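PDB 6PZ7: endoglucanase family 5 from Clostridium acetobutylicum ATCC 824, which probably hydrolyses internal beta-1,4-glucosidic bonds of cellulose and related plant polysaccharides, as a broad-specificity endoglucanase of glycoside hydrolase family 5. Local coordinates for residues K169-A174 against N205-P210; Y314-R319 against W324-L329. All coordinates share one frame; numbering follows the deposited sequence. Where two conformers were deposited one is given.

Contact 1: residues K169-A174 against N205-P210; sequences KFNLTA and NDLVIP
Where the backbones of Leu172 and Pro210 come closest, their CA atoms lie 4.7 Å apart: on the outer helical layer of the TIM barrel, one turn of the helix 161-180 receives the loop that leads from the short helix 201-206 to strand 216-221, and no direct hydrogen bond joins the two segments. The Pro210 ring does most of the touching. Its CG rests on the helix backbone, 3.7 Å from Asn171 O and equally near Leu172 N, and it also meets Asn171 CB at 3.9 Å. The neighbouring CB of Pro210 lies 3.8 Å from Leu172 CD1, the two side chains sliding past each other in opposite directions. With CG beside the backbone N (chi1 -79°), Asn171 sends its amide past the proline. Its ND2 donates to water 1 at 2.9 Å, and the water in turn donates to Val208 O at 2.8 Å. ND2 is also hydrogen-bonded to Pro193 O, at the end of barrel strand 190-193, and OD1 to Thr143 OG1, in the loop just after strand 139-142; together they fix the rotation of the amide. Asn168, one turn earlier on the helix, hydrogen-bonds Asp206 O through ND2 and Val208 N through OD1. The chemistry is therefore apolar at the proline and water-mediated beside it: a buried asparagine has both ends of its amide satisfied, and a single water carries its hold across to the loop.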
loop_
_atom_site.group_PDB
_atom_site.type_symbol
_atom_site.label_atom_id
_atom_site.label_comp_id
_atom_site.label_asym_id
_atom_site.label_seq_id
_atom_site.Cartn_x
_atom_site.Cartn_y
_atom_site.Cartn_z
ATOM N N LYS A 169 -8.041 -15.977 5.919
ATOM C CA LYS A 169 -7.801 -16.304 7.318
ATOM C C LYS A 169 -6.756 -15.383 7.930
ATOM O O LYS A 169 -6.913 -14.932 9.069
ATOM C CB LYS A 169 -7.377 -17.778 7.438
ATOM C CG LYS A 169 -8.332 -18.800 6.787
ATOM C CD LYS A 169 -7.808 -20.219 6.960
ATOM C CE LYS A 169 -8.602 -21.240 6.174
ATOM N NZ LYS A 169 -8.084 -22.633 6.384
ATOM N N PHE A 170 -5.693 -15.094 7.196
ATOM C CA PHE A 170 -4.681 -14.185 7.711
ATOM C C PHE A 170 -5.242 -12.778 7.938
ATOM O O PHE A 170 -4.938 -12.148 8.960
ATOM C CB PHE A 170 -3.506 -14.078 6.744
ATOM C CG PHE A 170 -2.615 -15.310 6.633
ATOM C CD1 PHE A 170 -2.637 -16.347 7.551
ATOM C CD2 PHE A 170 -1.715 -15.369 5.598
ATOM C CE1 PHE A 170 -1.780 -17.434 7.411
ATOM C CE2 PHE A 170 -0.848 -16.450 5.464
ATOM C CZ PHE A 170 -0.883 -17.481 6.376
ATOM N N ASN A 171 -6.033 -12.260 6.990
ATOM C CA ASN A 171 -6.618 -10.940 7.174
ATOM C C ASN A 171 -7.546 -10.930 8.382
ATOM O O ASN A 171 -7.581 -9.948 9.136
ATOM C CB ASN A 171 -7.368 -10.510 5.907
ATOM C CG ASN A 171 -6.446 -9.999 4.807
ATOM O OD1 ASN A 171 -5.376 -9.435 5.094
ATOM N ND2 ASN A 171 -6.877 -10.121 3.555
ATOM N N LEU A 172 -8.336 -11.990 8.551
ATOM C CA LEU A 172 -9.228 -12.088 9.703
ATOM C C LEU A 172 -8.446 -12.100 11.008
ATOM O O LEU A 172 -8.803 -11.388 11.950
ATOM C CB LEU A 172 -10.077 -13.357 9.605
ATOM C CG LEU A 172 -10.993 -13.630 10.789
ATOM C CD1 LEU A 172 -11.931 -12.518 11.005
ATOM C CD2 LEU A 172 -11.735 -14.958 10.585
ATOM N N THR A 173 -7.377 -12.899 11.065
ATOM C CA THR A 173 -6.532 -12.956 12.244
ATOM C C THR A 173 -5.998 -11.569 12.566
ATOM O O THR A 173 -6.011 -11.128 13.724
ATOM C CB THR A 173 -5.355 -13.906 11.991
ATOM O OG1 THR A 173 -5.822 -15.250 11.805
ATOM C CG2 THR A 173 -4.382 -13.887 13.158
ATOM N N ALA A 174 -5.470 -10.878 11.558
ATOM C CA ALA A 174 -4.913 -9.538 11.798
ATOM C C ALA A 174 -5.973 -8.548 12.278
ATOM O O ALA A 174 -5.743 -7.802 13.227
ATOM C CB ALA A 174 -4.214 -9.060 10.545
ATOM N N ASN A 205 -12.741 -11.849 -6.520
ATOM C CA ASN A 205 -13.967 -12.593 -6.218
ATOM C C ASN A 205 -13.870 -13.396 -4.928
ATOM O O ASN A 205 -14.879 -13.569 -4.222
ATOM C CB ASN A 205 -14.317 -13.533 -7.372
ATOM C CG ASN A 205 -15.010 -12.823 -8.514
ATOM O OD1 ASN A 205 -15.558 -11.726 -8.358
ATOM N ND2 ASN A 205 -15.012 -13.465 -9.675
ATOM N N ASP A 206 -12.691 -13.878 -4.578
ATOM C CA ASP A 206 -12.542 -14.752 -3.438
ATOM C C ASP A 206 -12.262 -14.025 -2.130
ATOM O O ASP A 206 -12.319 -14.658 -1.062
ATOM C CB ASP A 206 -11.476 -15.837 -3.665
ATOM C CG ASP A 206 -11.931 -16.958 -4.583
ATOM O OD1 ASP A 206 -13.127 -16.989 -4.978
ATOM O OD2 ASP A 206 -11.077 -17.846 -4.881
ATOM N N LEU A 207 -12.018 -12.719 -2.171
ATOM C CA LEU A 207 -11.800 -11.942 -0.964
ATOM C C LEU A 207 -13.034 -11.984 -0.079
ATOM O O LEU A 207 -14.150 -11.738 -0.540
ATOM C CB LEU A 207 -11.488 -10.505 -1.354
ATOM C CG LEU A 207 -11.041 -9.619 -0.208
ATOM C CD1 LEU A 207 -9.646 -10.005 0.248
ATOM C CD2 LEU A 207 -11.082 -8.173 -0.614
ATOM N N VAL A 208 -12.814 -12.237 1.204
ATOM C CA VAL A 208 -13.838 -12.138 2.243
ATOM C C VAL A 208 -13.425 -11.030 3.195
ATOM O O VAL A 208 -12.317 -11.053 3.737
ATOM C CB VAL A 208 -14.024 -13.471 2.991
ATOM C CG1 VAL A 208 -14.990 -13.284 4.160
ATOM C CG2 VAL A 208 -14.504 -14.521 2.020
ATOM N N ILE A 209 -14.297 -10.057 3.407
ATOM C CA ILE A 209 -14.015 -8.999 4.380
ATOM C C ILE A 209 -14.099 -9.565 5.797
ATOM O O ILE A 209 -15.169 -10.063 6.184
ATOM C CB ILE A 209 -15.023 -7.844 4.216
ATOM C CG1 ILE A 209 -14.966 -7.251 2.818
ATOM C CG2 ILE A 209 -14.801 -6.776 5.306
ATOM C CD1 ILE A 209 -13.685 -6.474 2.495
ATOM N N PRO A 210 -13.042 -9.508 6.605
ATOM C CA PRO A 210 -13.094 -10.065 7.967
ATOM C C PRO A 210 -14.293 -9.578 8.755
ATOM O O PRO A 210 -14.506 -8.356 8.907
ATOM C CB PRO A 210 -11.778 -9.576 8.601
ATOM C CG PRO A 210 -10.827 -9.470 7.447
ATOM C CD PRO A 210 -11.702 -8.960 6.290
HETATM O O HOH W 1 -9.550 -11.232 3.295
#

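Contact 2: residues Y314-R319 against W324-L329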
loop_
_atom_site.group_PDB
_atom_site.type_symbol
_atom_site.label_atom_id
_atom_site.label_comp_id
_atom_site.label_asym_id
_atom_site.label_seq_id
_atom_site.Cartn_x
_atom_site.Cartn_y
_atom_site.Cartn_z
ATOM N N TYR A 314 10.884 4.525 -10.016
ATOM C CA TYR A 314 9.573 5.095 -9.737
ATOM C C TYR A 314 9.626 6.406 -8.956
ATOM O O TYR A 314 8.563 7.037 -8.737
ATOM C CB TYR A 314 8.724 4.079 -8.917
ATOM C CG TYR A 314 8.310 2.851 -9.676
ATOM C CD1 TYR A 314 7.209 2.884 -10.499
ATOM C CD2 TYR A 314 8.986 1.649 -9.525
ATOM C CE1 TYR A 314 6.804 1.764 -11.191
ATOM C CE2 TYR A 314 8.564 0.501 -10.189
ATOM C CZ TYR A 314 7.484 0.594 -11.031
ATOM O OH TYR A 314 7.016 -0.515 -11.747
ATOM N N GLY A 315 10.797 6.831 -8.504
ATOM C CA GLY A 315 10.885 8.006 -7.655
ATOM C C GLY A 315 10.531 9.279 -8.386
ATOM O O GLY A 315 10.958 9.502 -9.515
ATOM N N ILE A 316 9.830 10.167 -7.697
ATOM C CA ILE A 316 9.487 11.474 -8.236
ATOM C C ILE A 316 9.984 12.621 -7.363
ATOM O O ILE A 316 10.094 13.751 -7.869
ATOM C CB ILE A 316 7.969 11.597 -8.568
ATOM C CG1 ILE A 316 7.112 11.384 -7.335
ATOM C CG2 ILE A 316 7.610 10.578 -9.668
ATOM C CD1 ILE A 316 5.589 11.549 -7.565
ATOM N N LEU A 317 10.293 12.365 -6.088
ATOM C CA LEU A 317 10.940 13.318 -5.191
ATOM C C LEU A 317 12.416 12.945 -5.063
ATOM O O LEU A 317 12.734 11.763 -4.828
ATOM C CB LEU A 317 10.286 13.257 -3.812
ATOM C CG LEU A 317 10.894 14.149 -2.726
ATOM C CD1 LEU A 317 10.763 15.606 -3.063
ATOM C CD2 LEU A 317 10.260 13.863 -1.386
ATOM N N ASP A 318 13.317 13.909 -5.201
ATOM C CA ASP A 318 14.709 13.714 -4.816
ATOM C C ASP A 318 14.765 14.084 -3.340
ATOM O O ASP A 318 14.677 15.267 -2.974
ATOM C CB ASP A 318 15.647 14.577 -5.664
ATOM C CG ASP A 318 17.111 14.419 -5.269
ATOM O OD1 ASP A 318 17.436 14.065 -4.116
ATOM O OD2 ASP A 318 17.989 14.762 -6.119
ATOM N N ARG A 319 14.879 13.060 -2.484
ATOM C CA ARG A 319 14.811 13.281 -1.048
ATOM C C ARG A 319 16.056 13.970 -0.522
ATOM O O ARG A 319 15.996 14.630 0.523
ATOM C CB ARG A 319 14.666 11.957 -0.332
ATOM C CG ARG A 319 13.407 11.213 -0.708
ATOM C CD ARG A 319 13.288 9.906 0.022
ATOM N NE ARG A 319 12.320 9.024 -0.605
ATOM C CZ ARG A 319 12.082 7.787 -0.199
ATOM N NH1 ARG A 319 12.659 7.326 0.899
ATOM N NH2 ARG A 319 11.275 7.016 -0.907
ATOM N N TRP A 324 11.319 18.152 -6.368
ATOM C CA TRP A 324 10.508 17.316 -7.254
ATOM C C TRP A 324 11.202 17.211 -8.606
ATOM O O TRP A 324 11.450 18.211 -9.268
ATOM C CB TRP A 324 9.108 17.905 -7.429
ATOM C CG TRP A 324 8.299 17.879 -6.157
ATOM C CD1 TRP A 324 7.968 18.960 -5.393
ATOM C CD2 TRP A 324 7.745 16.739 -5.515
ATOM N NE1 TRP A 324 7.226 18.552 -4.308
ATOM C CE2 TRP A 324 7.076 17.190 -4.360
ATOM C CE3 TRP A 324 7.742 15.371 -5.804
ATOM C CZ2 TRP A 324 6.420 16.314 -3.491
ATOM C CZ3 TRP A 324 7.077 14.515 -4.956
ATOM C CH2 TRP A 324 6.426 14.988 -3.798
ATOM N N VAL A 325 11.503 15.987 -9.024
ATOM C CA VAL A 325 12.279 15.715 -10.237
ATOM C C VAL A 325 11.416 15.872 -11.478
ATOM O O VAL A 325 11.926 16.252 -12.529
ATOM C CB VAL A 325 12.887 14.290 -10.157
ATOM C CG1 VAL A 325 13.631 13.967 -11.467
ATOM C CG2 VAL A 325 13.823 14.141 -8.939
ATOM N N PHE A 326 10.135 15.520 -11.376
ATOM C CA PHE A 326 9.198 15.462 -12.499
ATOM C C PHE A 326 8.024 16.368 -12.140
ATOM O O PHE A 326 6.985 15.894 -11.665
ATOM C CB PHE A 326 8.762 14.024 -12.794
ATOM C CG PHE A 326 9.910 13.108 -13.098
ATOM C CD1 PHE A 326 10.589 13.186 -14.301
ATOM C CD2 PHE A 326 10.334 12.221 -12.153
ATOM C CE1 PHE A 326 11.697 12.340 -14.518
ATOM C CE2 PHE A 326 11.406 11.388 -12.407
ATOM C CZ PHE A 326 12.056 11.444 -13.555
ATOM N N PRO A 327 8.177 17.681 -12.284
ATOM C CA PRO A 327 7.173 18.612 -11.735
ATOM C C PRO A 327 5.842 18.537 -12.433
ATOM O O PRO A 327 4.806 18.749 -11.785
ATOM C CB PRO A 327 7.849 19.992 -11.894
ATOM C CG PRO A 327 8.854 19.793 -13.007
ATOM C CD PRO A 327 9.352 18.389 -12.824
ATOM N N LYS A 328 5.802 18.249 -13.721
ATOM C CA LYS A 328 4.513 18.133 -14.404
ATOM C C LYS A 328 3.765 16.900 -13.915
ATOM O O LYS A 328 2.557 16.948 -13.645
ATOM C CB LYS A 328 4.767 18.047 -15.891
ATOM C CG LYS A 328 3.571 17.818 -16.783
ATOM C CD LYS A 328 4.037 17.594 -18.220
ATOM C CE LYS A 328 2.877 17.355 -19.154
ATOM N NZ LYS A 328 3.302 17.566 -20.609
ATOM N N LEU A 329 4.491 15.807 -13.715
ATOM C CA LEU A 329 3.915 14.565 -13.233
ATOM C C LEU A 329 3.370 14.730 -11.829
ATOM O O LEU A 329 2.255 14.305 -11.537
ATOM C CB LEU A 329 4.984 13.470 -13.326
ATOM C CG LEU A 329 4.663 12.125 -12.743
ATOM C CD1 LEU A 329 3.368 11.507 -13.296
ATOM C CD2 LEU A 329 5.802 11.183 -12.933
#
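Ile316 and Trp324 owe their meeting to their first torsions. Ile316 has CG1 between its backbone N and carbonyl carbon (chi1 60°), which leaves CG2 beside the N; Trp324 has CG anti to its carbonyl carbon (chi1 -67°), and the indole leans back over the opposing strand. CZ3 of Trp324 thereby lies 3.9 Å from Ile316 CG1 and 3.6 Å from Leu317 CB. Leu317 reaches further with CD1, which stands over the centre of the indole's six-membered ring, 4.0 Å from the centroid, in a CH-pi contact. Ile316 O serves two neighbours: it accepts a fairly straight bond from Val325 N (2.9 Å, 161° at the hydrogen), with the donor tilted from the carbonyl plane, and it lies at the indole edge near CE3. Leu317 and Trp324 form an antiparallel, non-hydrogen-bonded pair. Phe326, at the N-cap position of the helix 327-334, turns its ring edge to Gly315 O, which lies in the ring plane 3.5 Å from CE2. Ile316 CG2 meets that ring obliquely and touches Leu329 CD2 at 3.8 Å, so the isoleucine bridges indole, phenyl ring and first helical turn. Asp303, the last residue of barrel strand 298-303, accepts through OD2 from the backbone N of both Ile316 and Leu317, tying the hairpin to the end of that strand. Lys47 of helix 42-51 touches Leu317 and Trp324, Ile48 and Ala51 also touching the tryptophan, while helix 278-294 flanks Leu329 and supplies Arg281 for a cation-pi contact with Phe326.

Overall arrangement
Along the chain the two contacts follow in series, neither nesting nor crossing. Contact 1 comes first: from the helix 161-180 the chain runs through barrel strand 190-193 and the helix 201-206, and the contact closes this excursion just before strand 216-221. After the seventh and eighth barrel strands, contact 2 closes a much tighter turn, with four residues between its segments, and leads into the C-terminal helix 327-334. Contact 1 thus ties a helix to a loop on the helical shell of the TIM barrel, whereas contact 2 joins the small hairpin to the last helix. They lie on opposite sides of the chain's centre, their own centres 35 Å apart.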